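Local coordinates for ferric uptake regulation protein (Helicobacter pylori, PDB 2XIG) that probably acts as a global, iron-dependent repressor that binds the operators of the genes it controls and works as a homodimer, at residues H96-K107 and H134-C145. The protein carries 2 engineered substitutions. Residues are numbered along the deposited sequence; the frame is centred on the assembly and turned at random.
Sequences HHDHIICLHCGK and HDMKMFVWCKEC. With ZN (zinc ion), chain M; ZN (zinc ion), chain N; ZN (zinc ion), chain L.
Cys102 and Cys105 meet Cys142 and Cys145 around a zinc ion, a four-cysteine site built from two CxxC motifs that ties together the ends of two parallel strands in the Fur dimerization domain. Strands 98-102 and 134-141 lie side by side; Met138 N bonds to His99 O, Ile101 N to Met138 O at 2.8 Å, Val140 N to Ile101 O and Leu103 N to Val140 O. On one face Ile100 CG2 packs on Val140 CG2 (3.6 Å), while on the other Ile101 CB touches Phe139 CD1. Strand 134-141 also pairs antiparallel with a strand of the second subunit, which carries the sheet across the dimer.

At the other end of the pair, Asp98 serves a second zinc site. Asp98 CB lies 3.6 Å from Met136 O, and CG, beside the backbone N (chi1 -55°), sends the carboxylate to the metal. Asp98 OD1 binds zinc at 2.5 Å and accepts a bond from a water held by Met136 N; Asp98 OD2 binds the zinc more closely, at 2.1 Å. His96 NE2 and His134 NE2 join them, the two rings set obliquely with planes at 71°, and Glu117 completes the site, where iron probably binds in the cell. A third zinc is bound by His97 and His99 with His42 and Glu90.

At the four-cysteine end, Cys102 SG accepts from the backbone N of His104, Cys105 and Cys142, consistent with stabilised thiolate charge. Lys107 forms a salt bridge with Glu144, modelled unusually short and so doubtful in exact geometry, and Lys107 NZ ends 3.5 Å from Cys142 SG.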
loop_
_atom_site.group_PDB
_atom_site.type_symbol
_atom_site.label_atom_id
_atom_site.label_comp_id
_atom_site.label_asym_id
_atom_site.label_seq_id
_atom_site.Cartn_x
_atom_site.Cartn_y
_atom_site.Cartn_z
ATOM N N HIS C 96 -8.302 -12.646 -26.944
ATOM C CA HIS C 96 -8.357 -12.693 -25.483
ATOM C C HIS C 96 -6.997 -12.974 -24.884
ATOM O O HIS C 96 -6.290 -13.868 -25.322
ATOM C CB HIS C 96 -9.299 -13.772 -24.963
ATOM C CG HIS C 96 -9.153 -13.998 -23.494
ATOM N ND1 HIS C 96 -9.686 -13.136 -22.560
ATOM C CD2 HIS C 96 -8.478 -14.941 -22.794
ATOM C CE1 HIS C 96 -9.369 -13.552 -21.348
ATOM N NE2 HIS C 96 -8.633 -14.643 -21.462
ATOM N N HIS C 97 -6.638 -12.224 -23.850
ATOM C CA HIS C 97 -5.409 -12.515 -23.142
ATOM C C HIS C 97 -5.508 -12.006 -21.716
ATOM O O HIS C 97 -6.327 -11.143 -21.385
ATOM C CB HIS C 97 -4.227 -11.829 -23.817
ATOM C CG HIS C 97 -4.370 -10.344 -23.875
ATOM N ND1 HIS C 97 -5.040 -9.702 -24.895
ATOM C CD2 HIS C 97 -3.968 -9.375 -23.021
ATOM C CE1 HIS C 97 -5.032 -8.399 -24.673
ATOM N NE2 HIS C 97 -4.393 -8.180 -23.539
ATOM N N ASP C 98 -4.656 -12.563 -20.878
ATOM C CA ASP C 98 -4.571 -12.154 -19.489
ATOM C C ASP C 98 -3.258 -11.429 -19.299
ATOM O O ASP C 98 -2.527 -11.233 -20.268
ATOM C CB ASP C 98 -4.668 -13.391 -18.640
ATOM C CG ASP C 98 -5.916 -14.186 -18.960
ATOM O OD1 ASP C 98 -7.009 -13.677 -18.671
ATOM O OD2 ASP C 98 -5.802 -15.299 -19.516
ATOM N N HIS C 99 -2.946 -11.018 -18.069
ATOM C CA HIS C 99 -1.830 -10.100 -17.902
ATOM C C HIS C 99 -0.862 -10.456 -16.799
ATOM O O HIS C 99 -1.260 -10.832 -15.700
ATOM C CB HIS C 99 -2.342 -8.689 -17.641
ATOM C CG HIS C 99 -3.156 -8.133 -18.761
ATOM N ND1 HIS C 99 -4.530 -8.244 -18.803
ATOM C CD2 HIS C 99 -2.794 -7.476 -19.888
ATOM C CE1 HIS C 99 -4.980 -7.661 -19.896
ATOM N NE2 HIS C 99 -3.949 -7.187 -20.570
ATOM N N ILE C 100 0.417 -10.304 -17.122
ATOM C CA ILE C 100 1.494 -10.343 -16.148
ATOM C C ILE C 100 1.969 -8.898 -15.958
ATOM O O ILE C 100 2.137 -8.169 -16.924
ATOM C CB ILE C 100 2.643 -11.223 -16.680
ATOM C CG1 ILE C 100 2.235 -12.696 -16.623
ATOM C CG2 ILE C 100 3.928 -10.998 -15.898
ATOM C CD1 ILE C 100 2.995 -13.594 -17.587
ATOM N N ILE C 101 2.170 -8.483 -14.715
ATOM C CA ILE C 101 2.574 -7.104 -14.427
ATOM C C ILE C 101 3.750 -7.117 -13.467
ATOM O O ILE C 101 3.679 -7.736 -12.411
ATOM C CB ILE C 101 1.424 -6.290 -13.777
ATOM C CG1 ILE C 101 0.151 -6.350 -14.630
ATOM C CG2 ILE C 101 1.855 -4.843 -13.517
ATOM C CD1 ILE C 101 -0.835 -7.390 -14.155
ATOM N N CYS C 102 4.836 -6.441 -13.835
ATOM C CA CYS C 102 6.014 -6.388 -12.990
ATOM C C CYS C 102 5.829 -5.354 -11.884
ATOM O O CYS C 102 5.549 -4.192 -12.157
ATOM C CB CYS C 102 7.265 -6.047 -13.801
ATOM S SG CYS C 102 8.720 -5.953 -12.743
ATOM N N LEU C 103 5.986 -5.788 -10.641
ATOM C CA LEU C 103 5.805 -4.906 -9.491
ATOM C C LEU C 103 6.883 -3.839 -9.374
ATOM O O LEU C 103 6.710 -2.857 -8.651
ATOM C CB LEU C 103 5.785 -5.722 -8.203
ATOM C CG LEU C 103 4.548 -6.592 -8.037
ATOM C CD1 LEU C 103 4.844 -7.734 -7.097
ATOM C CD2 LEU C 103 3.368 -5.755 -7.547
ATOM N N HIS C 104 8.000 -4.033 -10.065
ATOM C CA HIS C 104 9.116 -3.103 -9.915
ATOM C C HIS C 104 9.118 -2.035 -11.004
ATOM O O HIS C 104 9.236 -0.846 -10.707
ATOM C CB HIS C 104 10.456 -3.846 -9.870
ATOM C CG HIS C 104 11.623 -2.956 -9.562
ATOM N ND1 HIS C 104 11.721 -2.242 -8.388
ATOM C CD2 HIS C 104 12.736 -2.662 -10.275
ATOM C CE1 HIS C 104 12.846 -1.545 -8.390
ATOM N NE2 HIS C 104 13.481 -1.785 -9.524
ATOM N N CYS C 105 8.962 -2.453 -12.260
ATOM C CA CYS C 105 9.061 -1.521 -13.383
ATOM C C CYS C 105 7.719 -1.241 -14.064
ATOM O O CYS C 105 7.627 -0.371 -14.925
ATOM C CB CYS C 105 10.089 -2.011 -14.403
ATOM S SG CYS C 105 9.492 -3.364 -15.479
ATOM N N GLY C 106 6.683 -1.980 -13.684
ATOM C CA GLY C 106 5.346 -1.723 -14.190
ATOM C C GLY C 106 5.067 -2.295 -15.570
ATOM O O GLY C 106 3.969 -2.136 -16.109
ATOM N N LYS C 107 6.061 -2.957 -16.147
ATOM C CA LYS C 107 5.910 -3.582 -17.460
ATOM C C LYS C 107 4.750 -4.574 -17.480
ATOM O O LYS C 107 4.542 -5.309 -16.519
ATOM C CB LYS C 107 7.211 -4.302 -17.820
ATOM C CG LYS C 107 7.146 -5.231 -19.006
ATOM C CD LYS C 107 8.420 -6.053 -19.099
ATOM C CE LYS C 107 9.632 -5.144 -19.115
ATOM N NZ LYS C 107 10.899 -5.909 -19.103
ATOM N N HIS C 134 -13.625 -14.120 -16.831
ATOM C CA HIS C 134 -12.635 -14.179 -15.771
ATOM C C HIS C 134 -11.689 -12.999 -15.857
ATOM O O HIS C 134 -11.557 -12.370 -16.903
ATOM C CB HIS C 134 -11.867 -15.502 -15.822
ATOM C CG HIS C 134 -11.064 -15.684 -17.068
ATOM N ND1 HIS C 134 -11.596 -16.207 -18.228
ATOM C CD2 HIS C 134 -9.762 -15.422 -17.336
ATOM C CE1 HIS C 134 -10.658 -16.251 -19.160
ATOM N NE2 HIS C 134 -9.541 -15.781 -18.644
ATOM N N ASP C 135 -11.058 -12.693 -14.728
ATOM C CA ASP C 135 -10.040 -11.657 -14.651
ATOM C C ASP C 135 -8.859 -12.294 -13.943
ATOM O O ASP C 135 -8.990 -12.770 -12.806
ATOM C CB ASP C 135 -10.560 -10.456 -13.858
ATOM C CG ASP C 135 -9.554 -9.326 -13.788
ATOM O OD1 ASP C 135 -9.433 -8.573 -14.774
ATOM O OD2 ASP C 135 -8.884 -9.188 -12.747
ATOM N N MET C 136 -7.717 -12.334 -14.621
ATOM C CA MET C 136 -6.543 -12.999 -14.088
ATOM C C MET C 136 -5.342 -12.097 -14.293
ATOM O O MET C 136 -5.022 -11.730 -15.419
ATOM C CB MET C 136 -6.334 -14.351 -14.784
ATOM C CG MET C 136 -4.999 -15.028 -14.494
ATOM S SD MET C 136 -4.919 -16.670 -15.264
ATOM C CE MET C 136 -3.211 -17.109 -15.026
ATOM N N LYS C 137 -4.706 -11.712 -13.189
ATOM C CA LYS C 137 -3.495 -10.898 -13.247
ATOM C C LYS C 137 -2.440 -11.569 -12.411
ATOM O O LYS C 137 -2.721 -12.033 -11.300
ATOM C CB LYS C 137 -3.736 -9.489 -12.708
ATOM C CG LYS C 137 -4.794 -8.697 -13.440
ATOM C CD LYS C 137 -5.332 -7.593 -12.543
ATOM C CE LYS C 137 -6.719 -7.162 -12.981
ATOM N NZ LYS C 137 -7.563 -6.842 -11.804
ATOM N N MET C 138 -1.227 -11.647 -12.945
ATOM C CA MET C 138 -0.118 -12.167 -12.167
ATOM C C MET C 138 0.916 -11.078 -11.958
ATOM O O MET C 138 1.301 -10.401 -12.896
ATOM C CB MET C 138 0.508 -13.378 -12.837
ATOM C CG MET C 138 -0.210 -14.677 -12.504
ATOM S SD MET C 138 -0.611 -15.525 -14.013
ATOM C CE MET C 138 1.011 -15.871 -14.653
ATOM N N PHE C 139 1.340 -10.907 -10.712
ATOM C CA PHE C 139 2.298 -9.858 -10.369
ATOM C C PHE C 139 3.654 -10.492 -10.140
ATOM O O PHE C 139 3.767 -11.478 -9.425
ATOM C CB PHE C 139 1.825 -9.101 -9.126
ATOM C CG PHE C 139 0.536 -8.358 -9.342
ATOM C CD1 PHE C 139 0.544 -7.102 -9.925
ATOM C CD2 PHE C 139 -0.686 -8.933 -9.006
ATOM C CE1 PHE C 139 -0.636 -6.413 -10.147
ATOM C CE2 PHE C 139 -1.871 -8.248 -9.229
ATOM C CZ PHE C 139 -1.844 -6.985 -9.797
ATOM N N VAL C 140 4.681 -9.928 -10.762
ATOM C CA VAL C 140 5.979 -10.578 -10.808
ATOM C C VAL C 140 7.110 -9.576 -10.619
ATOM O O VAL C 140 6.883 -8.376 -10.594
ATOM C CB VAL C 140 6.193 -11.242 -12.187
ATOM C CG1 VAL C 140 5.087 -12.255 -12.470
ATOM C CG2 VAL C 140 6.228 -10.180 -13.279
ATOM N N TRP C 141 8.323 -10.099 -10.481
ATOM C CA TRP C 141 9.532 -9.356 -10.820
ATOM C C TRP C 141 9.976 -9.879 -12.175
ATOM O O TRP C 141 10.263 -11.073 -12.320
ATOM C CB TRP C 141 10.649 -9.597 -9.802
ATOM C CG TRP C 141 10.278 -9.321 -8.393
ATOM C CD1 TRP C 141 9.229 -8.565 -7.957
ATOM C CD2 TRP C 141 10.962 -9.781 -7.219
ATOM N NE1 TRP C 141 9.213 -8.534 -6.581
ATOM C CE2 TRP C 141 10.267 -9.270 -6.104
ATOM C CE3 TRP C 141 12.096 -10.575 -7.001
ATOM C CZ2 TRP C 141 10.665 -9.526 -4.786
ATOM C CZ3 TRP C 141 12.490 -10.835 -5.689
ATOM C CH2 TRP C 141 11.774 -10.307 -4.599
ATOM N N CYS C 142 10.020 -9.002 -13.170
ATOM C CA CYS C 142 10.268 -9.444 -14.531
ATOM C C CYS C 142 11.743 -9.783 -14.711
ATOM O O CYS C 142 12.575 -9.489 -13.846
ATOM C CB CYS C 142 9.825 -8.379 -15.539
ATOM S SG CYS C 142 11.003 -7.017 -15.775
ATOM N N LYS C 143 12.051 -10.414 -15.833
ATOM C CA LYS C 143 13.418 -10.791 -16.162
ATOM C C LYS C 143 14.366 -9.597 -16.072
ATOM O O LYS C 143 15.441 -9.699 -15.490
ATOM C CB LYS C 143 13.464 -11.381 -17.573
ATOM C CG LYS C 143 14.831 -11.872 -17.993
ATOM C CD LYS C 143 14.791 -12.431 -19.406
ATOM C CE LYS C 143 16.148 -12.979 -19.823
ATOM N NZ LYS C 143 17.204 -11.928 -19.805
ATOM N N GLU C 144 13.964 -8.469 -16.650
ATOM C CA GLU C 144 14.863 -7.317 -16.756
ATOM C C GLU C 144 15.196 -6.698 -15.392
ATOM O O GLU C 144 16.328 -6.280 -15.159
ATOM C CB GLU C 144 14.286 -6.260 -17.703
ATOM C CG GLU C 144 14.387 -6.626 -19.198
ATOM C CD GLU C 144 13.505 -7.804 -19.589
ATOM O OE1 GLU C 144 12.383 -7.926 -19.049
ATOM O OE2 GLU C 144 13.929 -8.610 -20.444
ATOM N N CYS C 145 14.212 -6.652 -14.495
ATOM C CA CYS C 145 14.429 -6.104 -13.152
ATOM C C CYS C 145 15.229 -7.036 -12.245
ATOM O O CYS C 145 15.895 -6.581 -11.311
ATOM C CB CYS C 145 13.096 -5.739 -12.484
ATOM S SG CYS C 145 12.294 -4.326 -13.228
HETATM ZN ZN ZN M . 10.342 -5.182 -14.299
HETATM ZN ZN ZN N . -7.868 -15.767 -19.811
HETATM ZN ZN ZN L . -3.902 -6.405 -22.524
HETATM O O HOH W 1 -7.988 -11.463 -17.336
HETATM O O HOH W 2 -5.898 -9.285 -16.756
#